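Local atomic coordinates of Agap007691-pb (Anopheles gambiae, PDB entry 5C98), a protein that is of unknown function but has the serpin fold and may act as an inhibitor of serine proteases. Residues Leu89-Gly92 against Gln93-Lys96; Glu80-Gln83 against Arg84-Gln88; Ser142-Arg146 against Ala147-Ile151. One frame throughout, in Å; residues are numbered along the deposited sequence.

Contact 1: Leu89-Gly92 against Gln93-Lys96; sequences LHDG and QHLK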
loop_
_atom_site.group_PDB
_atom_site.type_symbol
_atom_site.label_atom_id
_atom_site.label_comp_id
_atom_site.label_asym_id
_atom_site.label_seq_id
_atom_site.Cartn_x
_atom_site.Cartn_y
_atom_site.Cartn_z
ATOM N N LEU A 89 8.961 -6.004 7.461
ATOM C CA LEU A 89 8.004 -4.970 7.069
ATOM C C LEU A 89 7.099 -4.593 8.225
ATOM O O LEU A 89 6.925 -3.411 8.532
ATOM C CB LEU A 89 7.148 -5.470 5.909
ATOM C CG LEU A 89 6.069 -4.466 5.465
ATOM C CD1 LEU A 89 6.676 -3.127 5.072
ATOM C CD2 LEU A 89 5.243 -5.034 4.352
ATOM N N HIS A 90 6.456 -5.574 8.834
ATOM C CA HIS A 90 5.554 -5.305 9.935
ATOM C C HIS A 90 6.374 -4.880 11.143
ATOM O O HIS A 90 7.284 -5.597 11.576
ATOM C CB HIS A 90 4.738 -6.554 10.231
ATOM C CG HIS A 90 3.761 -6.366 11.334
ATOM N ND1 HIS A 90 2.657 -5.556 11.229
ATOM C CD2 HIS A 90 3.752 -6.855 12.592
ATOM C CE1 HIS A 90 1.992 -5.577 12.368
ATOM N NE2 HIS A 90 2.637 -6.362 13.210
ATOM N N ASP A 91 6.090 -3.700 11.673
ATOM C CA ASP A 91 6.972 -3.082 12.647
ATOM C C ASP A 91 6.122 -2.343 13.677
ATOM O O ASP A 91 6.099 -1.107 13.745
ATOM C CB ASP A 91 7.966 -2.158 11.942
ATOM C CG ASP A 91 9.004 -1.594 12.872
ATOM O OD1 ASP A 91 9.165 -2.149 13.974
ATOM O OD2 ASP A 91 9.674 -0.599 12.487
ATOM N N GLY A 92 5.405 -3.130 14.467
ATOM C CA GLY A 92 4.697 -2.673 15.643
ATOM C C GLY A 92 3.995 -1.342 15.531
ATOM O O GLY A 92 3.017 -1.175 14.798
ATOM N N GLN A 93 4.495 -0.376 16.281
ATOM C CA GLN A 93 3.863 0.924 16.420
ATOM C C GLN A 93 4.076 1.813 15.206
ATOM O O GLN A 93 3.420 2.855 15.101
ATOM C CB GLN A 93 4.421 1.649 17.649
ATOM C CG GLN A 93 5.842 2.153 17.448
ATOM C CD GLN A 93 6.508 2.623 18.721
ATOM O OE1 GLN A 93 6.924 1.817 19.559
ATOM N NE2 GLN A 93 6.625 3.938 18.870
ATOM N N HIS A 94 4.969 1.440 14.297
ATOM C CA HIS A 94 5.374 2.329 13.228
ATOM C C HIS A 94 4.637 2.085 11.917
ATOM O O HIS A 94 4.231 3.038 11.223
ATOM C CB HIS A 94 6.878 2.184 12.976
ATOM C CG HIS A 94 7.718 2.334 14.199
ATOM N ND1 HIS A 94 7.804 3.512 14.907
ATOM C CD2 HIS A 94 8.519 1.450 14.836
ATOM C CE1 HIS A 94 8.619 3.346 15.932
ATOM N NE2 HIS A 94 9.068 2.105 15.911
ATOM N N LEU A 95 4.475 0.826 11.549
ATOM C CA LEU A 95 3.848 0.439 10.300
ATOM C C LEU A 95 3.290 -0.943 10.555
ATOM O O LEU A 95 4.017 -1.840 11.006
ATOM C CB LEU A 95 4.871 0.408 9.162
ATOM C CG LEU A 95 4.307 0.101 7.767
ATOM C CD1 LEU A 95 5.215 0.703 6.698
ATOM C CD2 LEU A 95 4.095 -1.371 7.519
ATOM N N LYS A 96 1.994 -1.105 10.308
ATOM C CA LYS A 96 1.344 -2.396 10.453
ATOM C C LYS A 96 1.011 -2.932 9.078
ATOM O O LYS A 96 0.358 -2.248 8.294
ATOM C CB LYS A 96 0.094 -2.253 11.307
ATOM C CG LYS A 96 0.423 -1.969 12.774
ATOM C CD LYS A 96 -0.850 -1.928 13.643
ATOM C CE LYS A 96 -0.549 -1.444 15.049
ATOM N NZ LYS A 96 0.565 -2.202 15.660
#
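D91 and L95 pair as a single antiparallel hydrogen-bonded bridge where the chain leaves helix 75-89 and reverses into strand 95-104. The reversal is a type II' beta-turn over D91-H94, with G92 in its first corner at phi 40°, and it closes on a classic beta bulge in which two residues, H94 and L95, stand opposite D91. D91 N gives a nearly straight bond to L95 O at 2.9 Å. On the bulged side D91 O is shared: it takes H94 N at 2.8 Å and more weakly L95 N at 3.3 Å. Three backbone bonds therefore grip one residue, a compact example of how a bulge lets a tight turn run into a strand.

The side chains extend this closure. Next to the helix end, L89 and L95 meet through one methyl branch each, CD1 to CD2 at 4.0 Å, and both also rest on L367 of strand 366-372. H90, where the helical backbone ends, carries its ring beside K96, with ND1 3.5 Å from K96 CA; the same nitrogen is hydrogen-bonded to A97 N, which fixes the ring's rotation. At the ends of the turn, D91 CG lies in plane at the edge of the H94 ring, while OD2 comes obliquely to H94 CD2 at 3.3 Å, carboxylate and ring planes 55° apart. Q93 CG covers one face of that imidazole, and H94 ND1 is hydrogen-bonded to T179 OG1, so carboxylate, aliphatic chain and hydroxyl meet the ring at an edge, on one face and at ND1. The K96 chain stays extended until it bends at its last torsion, chi4 -51°, which turns the ammonium back on the turn: NZ donates a hydrogen bond to G92 O at 2.8 Å, from above the carbonyl plane rather than on a lone pair.

Contact 2: Glu80-Gln83 against Arg84-Gln88; sequences EQQQ and RLAQQ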
loop_
_atom_site.group_PDB
_atom_site.type_symbol
_atom_site.label_atom_id
_atom_site.label_comp_id
_atom_site.label_asym_id
_atom_site.label_seq_id
_atom_site.Cartn_x
_atom_site.Cartn_y
_atom_site.Cartn_z
ATOM N N GLU A 80 11.048 -19.174 3.031
ATOM C CA GLU A 80 11.942 -18.501 3.972
ATOM C C GLU A 80 12.080 -17.021 3.637
ATOM O O GLU A 80 12.146 -16.172 4.541
ATOM C CB GLU A 80 13.310 -19.175 3.968
ATOM C CG GLU A 80 13.285 -20.579 4.571
ATOM C CD GLU A 80 14.670 -21.136 4.884
ATOM O OE1 GLU A 80 15.670 -20.615 4.348
ATOM O OE2 GLU A 80 14.752 -22.095 5.677
ATOM N N GLN A 81 12.137 -16.693 2.347
ATOM C CA GLN A 81 12.231 -15.294 1.936
ATOM C C GLN A 81 10.977 -14.525 2.352
ATOM O O GLN A 81 11.059 -13.413 2.887
ATOM C CB GLN A 81 12.452 -15.217 0.425
ATOM C CG GLN A 81 12.446 -13.803 -0.173
ATOM C CD GLN A 81 12.364 -13.804 -1.705
ATOM O OE1 GLN A 81 11.288 -13.813 -2.283
ATOM N NE2 GLN A 81 13.516 -13.825 -2.352
ATOM N N GLN A 82 9.804 -15.095 2.105
ATOM C CA GLN A 82 8.576 -14.411 2.483
ATOM C C GLN A 82 8.584 -14.128 3.979
ATOM O O GLN A 82 8.251 -13.022 4.409
ATOM C CB GLN A 82 7.365 -15.260 2.097
ATOM C CG GLN A 82 6.029 -14.534 2.158
ATOM C CD GLN A 82 5.459 -14.392 3.552
ATOM O OE1 GLN A 82 5.914 -15.022 4.505
ATOM N NE2 GLN A 82 4.431 -13.595 3.667
ATOM N N GLN A 83 9.002 -15.110 4.773
ATOM C CA GLN A 83 8.971 -14.961 6.225
ATOM C C GLN A 83 9.876 -13.822 6.663
ATOM O O GLN A 83 9.516 -13.018 7.522
ATOM C CB GLN A 83 9.415 -16.265 6.895
ATOM C CG GLN A 83 8.405 -17.380 6.825
ATOM C CD GLN A 83 8.931 -18.663 7.422
ATOM O OE1 GLN A 83 9.866 -19.271 6.903
ATOM N NE2 GLN A 83 8.371 -19.047 8.554
ATOM N N ARG A 84 11.088 -13.787 6.123
ATOM C CA ARG A 84 12.052 -12.761 6.492
ATOM C C ARG A 84 11.550 -11.381 6.087
ATOM O O ARG A 84 11.627 -10.420 6.866
ATOM C CB ARG A 84 13.385 -13.097 5.810
ATOM C CG ARG A 84 14.535 -12.177 6.145
ATOM C CD ARG A 84 15.843 -12.706 5.531
ATOM N NE ARG A 84 15.775 -12.820 4.077
ATOM C CZ ARG A 84 15.925 -11.802 3.235
ATOM N NH1 ARG A 84 16.147 -10.581 3.701
ATOM N NH2 ARG A 84 15.855 -12.000 1.924
ATOM N N LEU A 85 11.041 -11.261 4.867
ATOM C CA LEU A 85 10.606 -9.956 4.383
ATOM C C LEU A 85 9.374 -9.468 5.123
ATOM O O LEU A 85 9.266 -8.270 5.425
ATOM C CB LEU A 85 10.332 -10.021 2.890
ATOM C CG LEU A 85 11.567 -10.302 2.022
ATOM C CD1 LEU A 85 11.132 -10.324 0.572
ATOM C CD2 LEU A 85 12.674 -9.288 2.207
ATOM N N ALA A 86 8.435 -10.367 5.419
ATOM C CA ALA A 86 7.227 -9.957 6.120
ATOM C C ALA A 86 7.531 -9.521 7.543
ATOM O O ALA A 86 6.915 -8.585 8.056
ATOM C CB ALA A 86 6.209 -11.085 6.119
ATOM N N GLN A 87 8.480 -10.192 8.196
ATOM C CA GLN A 87 8.823 -9.824 9.563
ATOM C C GLN A 87 9.520 -8.474 9.608
ATOM O O GLN A 87 9.324 -7.705 10.551
ATOM C CB GLN A 87 9.711 -10.911 10.179
ATOM C CG GLN A 87 10.101 -10.652 11.629
ATOM C CD GLN A 87 10.894 -11.791 12.244
ATOM O OE1 GLN A 87 10.503 -12.955 12.155
ATOM N NE2 GLN A 87 12.015 -11.458 12.874
ATOM N N GLN A 88 10.324 -8.167 8.594
ATOM C CA GLN A 88 10.991 -6.873 8.524
ATOM C C GLN A 88 9.996 -5.743 8.263
ATOM O O GLN A 88 10.145 -4.645 8.807
ATOM C CB GLN A 88 12.059 -6.944 7.428
ATOM C CG GLN A 88 12.673 -5.636 6.993
ATOM C CD GLN A 88 13.785 -5.842 5.970
ATOM O OE1 GLN A 88 14.954 -5.598 6.261
ATOM N NE2 GLN A 88 13.424 -6.305 4.767
#
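The guanidinium of R84 and the amide of Q82 are the flat groups that meet the neighbouring turn, and both lie near aliphatic carbon. R84 brings NH2 obliquely to within 4.4 Å of Q81 CG, a loose approach, while Q82 places its amide nitrogen NE2 closer, 3.9 Å from the A86 methyl CB. A bend at chi2 (-79°) folds the Q82 chain over to reach that methyl one turn on. Its NE2 also has a polar anchor, L48 O, and the guanidinium has one in the salt bridge from NH1 to D14.

Between these groups L85 crosses Q81, its CD1 3.8 Å from Q81 CG. This is a worked case of i to i+4 packing along an alpha-helix, and the backbone beneath is regular: L85 N bonds to Q81 O at 2.9 Å and A86 N to Q82 O at 2.8 Å, with equivalent bonds from R84 to E80 and from Q87 to Q83. The Q81 amide leaves this apolar crossing and bonds through OE1 to R47 NH2.

In the serpin fold, helix 75-89 is flanked on its Q81 and L85 side by helices 15-32 and 43-51. L85 packs on Y44, R47 and L48 of helix 43-51, and Q81, R84 and L85 all touch I17 of helix 15-32, while from another side Q83 NE2 bonds to T120 O just past helix 111-119.

Contact 3: Ser142-Arg146 against Ala147-Ile151; sequences SFYQR and ANTEI
T149 sets its methyl against Y144, CG2 3.6 Å from the carbonyl oxygen O and near the plane of the phenol ring at its CD1 edge. The T149 rotamer explains this: with OG1 anti to the backbone nitrogen (chi1 -160°), CG2 is left between N and C and turned to the helix end. The Y144 ring lies with F143 CD2 3.7 Å above the centre of one face. The same ring also stacks with F154 and its OH bonds to L98 O, so ring and hydroxyl are both held; F143 in turn stacks on F100.

R146 takes a different course. Its chain bends at chi3 (-57°) and lays the guanidinium back along the preceding turn, one face over S142 O and F143 CA. A147 has only a methyl, CB, which sits 3.5 Å from F143 O and about as far from Y144 O.

These side chains lie at the C-terminal end of helix 133-146, helix F of the serpin fold, where the backbone pattern changes. A147 N makes weak bonds to F143 O and Y144 O, whereas N148 N reaches Q145 O at 3.1 Å from above the carbonyl plane, an i to i+3 bond of the 3-10 kind in the last turn. N148 then swings to positive phi (52°).

A water bridges the helix end and the loop. It can donate to Y144 O at 2.8 Å, though other acceptors compete for its protons, and it accepts from T149 N at 2.8 Å and, at a longer 3.3 Å, from I151 N. The last carbonyl groups of a helix lack ordinary amide partners; here the water can add to the weak A147 N bond at Y144 O while binding two amides of the departing loop, T149 N and, less closely, I151 N.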
loop_
_atom_site.group_PDB
_atom_site.type_symbol
_atom_site.label_atom_id
_atom_site.label_comp_id
_atom_site.label_asym_id
_atom_site.label_seq_id
_atom_site.Cartn_x
_atom_site.Cartn_y
_atom_site.Cartn_z
ATOM N N SER A 142 -13.563 -7.094 12.262
ATOM C CA SER A 142 -13.175 -7.203 13.663
ATOM C C SER A 142 -11.682 -7.476 13.809
ATOM O O SER A 142 -11.046 -6.940 14.729
ATOM C CB SER A 142 -14.031 -8.245 14.392
ATOM O OG SER A 142 -13.802 -9.557 13.924
ATOM N N PHE A 143 -11.096 -8.269 12.909
ATOM C CA PHE A 143 -9.657 -8.512 12.970
ATOM C C PHE A 143 -8.883 -7.209 12.848
ATOM O O PHE A 143 -7.985 -6.933 13.656
ATOM C CB PHE A 143 -9.218 -9.486 11.885
ATOM C CG PHE A 143 -7.734 -9.666 11.803
ATOM C CD1 PHE A 143 -7.091 -10.543 12.662
ATOM C CD2 PHE A 143 -6.986 -8.984 10.866
ATOM C CE1 PHE A 143 -5.739 -10.720 12.590
ATOM C CE2 PHE A 143 -5.628 -9.162 10.801
ATOM C CZ PHE A 143 -5.005 -10.022 11.672
ATOM N N TYR A 144 -9.209 -6.392 11.838
ATOM C CA TYR A 144 -8.452 -5.161 11.635
ATOM C C TYR A 144 -8.763 -4.133 12.709
ATOM O O TYR A 144 -7.886 -3.332 13.050
ATOM C CB TYR A 144 -8.666 -4.648 10.205
ATOM C CG TYR A 144 -7.897 -5.508 9.212
ATOM C CD1 TYR A 144 -6.518 -5.356 9.055
ATOM C CD2 TYR A 144 -8.529 -6.478 8.445
ATOM C CE1 TYR A 144 -5.809 -6.128 8.177
ATOM C CE2 TYR A 144 -7.813 -7.263 7.565
ATOM C CZ TYR A 144 -6.453 -7.094 7.429
ATOM O OH TYR A 144 -5.773 -7.893 6.521
ATOM N N GLN A 145 -9.960 -4.189 13.312
ATOM C CA GLN A 145 -10.262 -3.326 14.461
ATOM C C GLN A 145 -9.414 -3.713 15.668
ATOM O O GLN A 145 -8.833 -2.846 16.338
ATOM C CB GLN A 145 -11.751 -3.415 14.837
ATOM C CG GLN A 145 -12.721 -2.744 13.898
ATOM C CD GLN A 145 -14.123 -3.319 14.022
ATOM O OE1 GLN A 145 -14.420 -4.111 14.932
ATOM N NE2 GLN A 145 -14.999 -2.924 13.100
ATOM N N ARG A 146 -9.341 -5.008 15.971
ATOM C CA ARG A 146 -8.546 -5.467 17.103
ATOM C C ARG A 146 -7.063 -5.195 16.892
ATOM O O ARG A 146 -6.318 -5.095 17.872
ATOM C CB ARG A 146 -8.736 -6.976 17.339
ATOM C CG ARG A 146 -10.109 -7.419 17.862
ATOM C CD ARG A 146 -10.114 -8.921 18.224
ATOM N NE ARG A 146 -9.730 -9.826 17.131
ATOM C CZ ARG A 146 -10.561 -10.299 16.199
ATOM N NH1 ARG A 146 -11.841 -9.954 16.194
ATOM N NH2 ARG A 146 -10.098 -11.114 15.256
ATOM N N ALA A 147 -6.622 -5.067 15.642
ATOM C CA ALA A 147 -5.223 -4.823 15.348
ATOM C C ALA A 147 -4.830 -3.379 15.585
ATOM O O ALA A 147 -3.641 -3.078 15.497
ATOM C CB ALA A 147 -4.929 -5.215 13.906
ATOM N N ASN A 148 -5.796 -2.507 15.891
ATOM C CA ASN A 148 -5.542 -1.107 16.243
ATOM C C ASN A 148 -4.671 -0.438 15.181
ATOM O O ASN A 148 -3.582 0.068 15.440
ATOM C CB ASN A 148 -4.936 -0.986 17.639
ATOM C CG ASN A 148 -5.054 0.413 18.204
ATOM O OD1 ASN A 148 -5.909 1.194 17.786
ATOM N ND2 ASN A 148 -4.194 0.737 19.159
ATOM N N THR A 149 -5.189 -0.452 13.958
ATOM C CA THR A 149 -4.435 -0.040 12.786
ATOM C C THR A 149 -5.121 1.088 12.035
ATOM O O THR A 149 -4.790 1.353 10.874
ATOM C CB THR A 149 -4.199 -1.238 11.877
ATOM O OG1 THR A 149 -3.092 -0.948 11.005
ATOM C CG2 THR A 149 -5.481 -1.596 11.085
ATOM N N GLU A 150 -6.055 1.773 12.689
ATOM C CA GLU A 150 -6.728 2.939 12.140
ATOM C C GLU A 150 -7.647 2.615 10.967
ATOM O O GLU A 150 -7.984 3.512 10.191
ATOM C CB GLU A 150 -5.749 4.066 11.766
ATOM C CG GLU A 150 -5.073 4.712 12.950
ATOM C CD GLU A 150 -6.078 5.245 13.946
ATOM O OE1 GLU A 150 -6.926 6.068 13.547
ATOM O OE2 GLU A 150 -6.043 4.809 15.114
ATOM N N ILE A 151 -8.090 1.364 10.834
ATOM C CA ILE A 151 -9.020 0.941 9.771
ATOM C C ILE A 151 -10.157 0.209 10.475
ATOM O O ILE A 151 -10.050 -0.990 10.762
ATOM C CB ILE A 151 -8.363 0.048 8.705
ATOM C CG1 ILE A 151 -7.213 0.757 8.012
ATOM C CG2 ILE A 151 -9.396 -0.337 7.647
ATOM C CD1 ILE A 151 -6.401 -0.132 7.087
HETATM O O HOH W 1 -7.966 -0.569 13.458
#

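From the N terminus, contact 2 comes first, within helix 75-89, and closes no loop; contact 1 follows directly, its turn reversing the chain from that helix into strand 95-104. Contact 3 lies later, where helix 133-146 gives way to the loop leading to helix 157-160. The three stand in series, none nested or crossed. Contacts 1 and 3 nevertheless meet in space: K96 packs on the chain just past the helix, CE 3.4 Å from N148 O and CB 3.5 Å from T149 OG1. Both also reach S176 of strand 169-177. Contact 2 remains about 12 Å from contact 3 at the nearest atoms, and is linked to contact 1 along the chain alone.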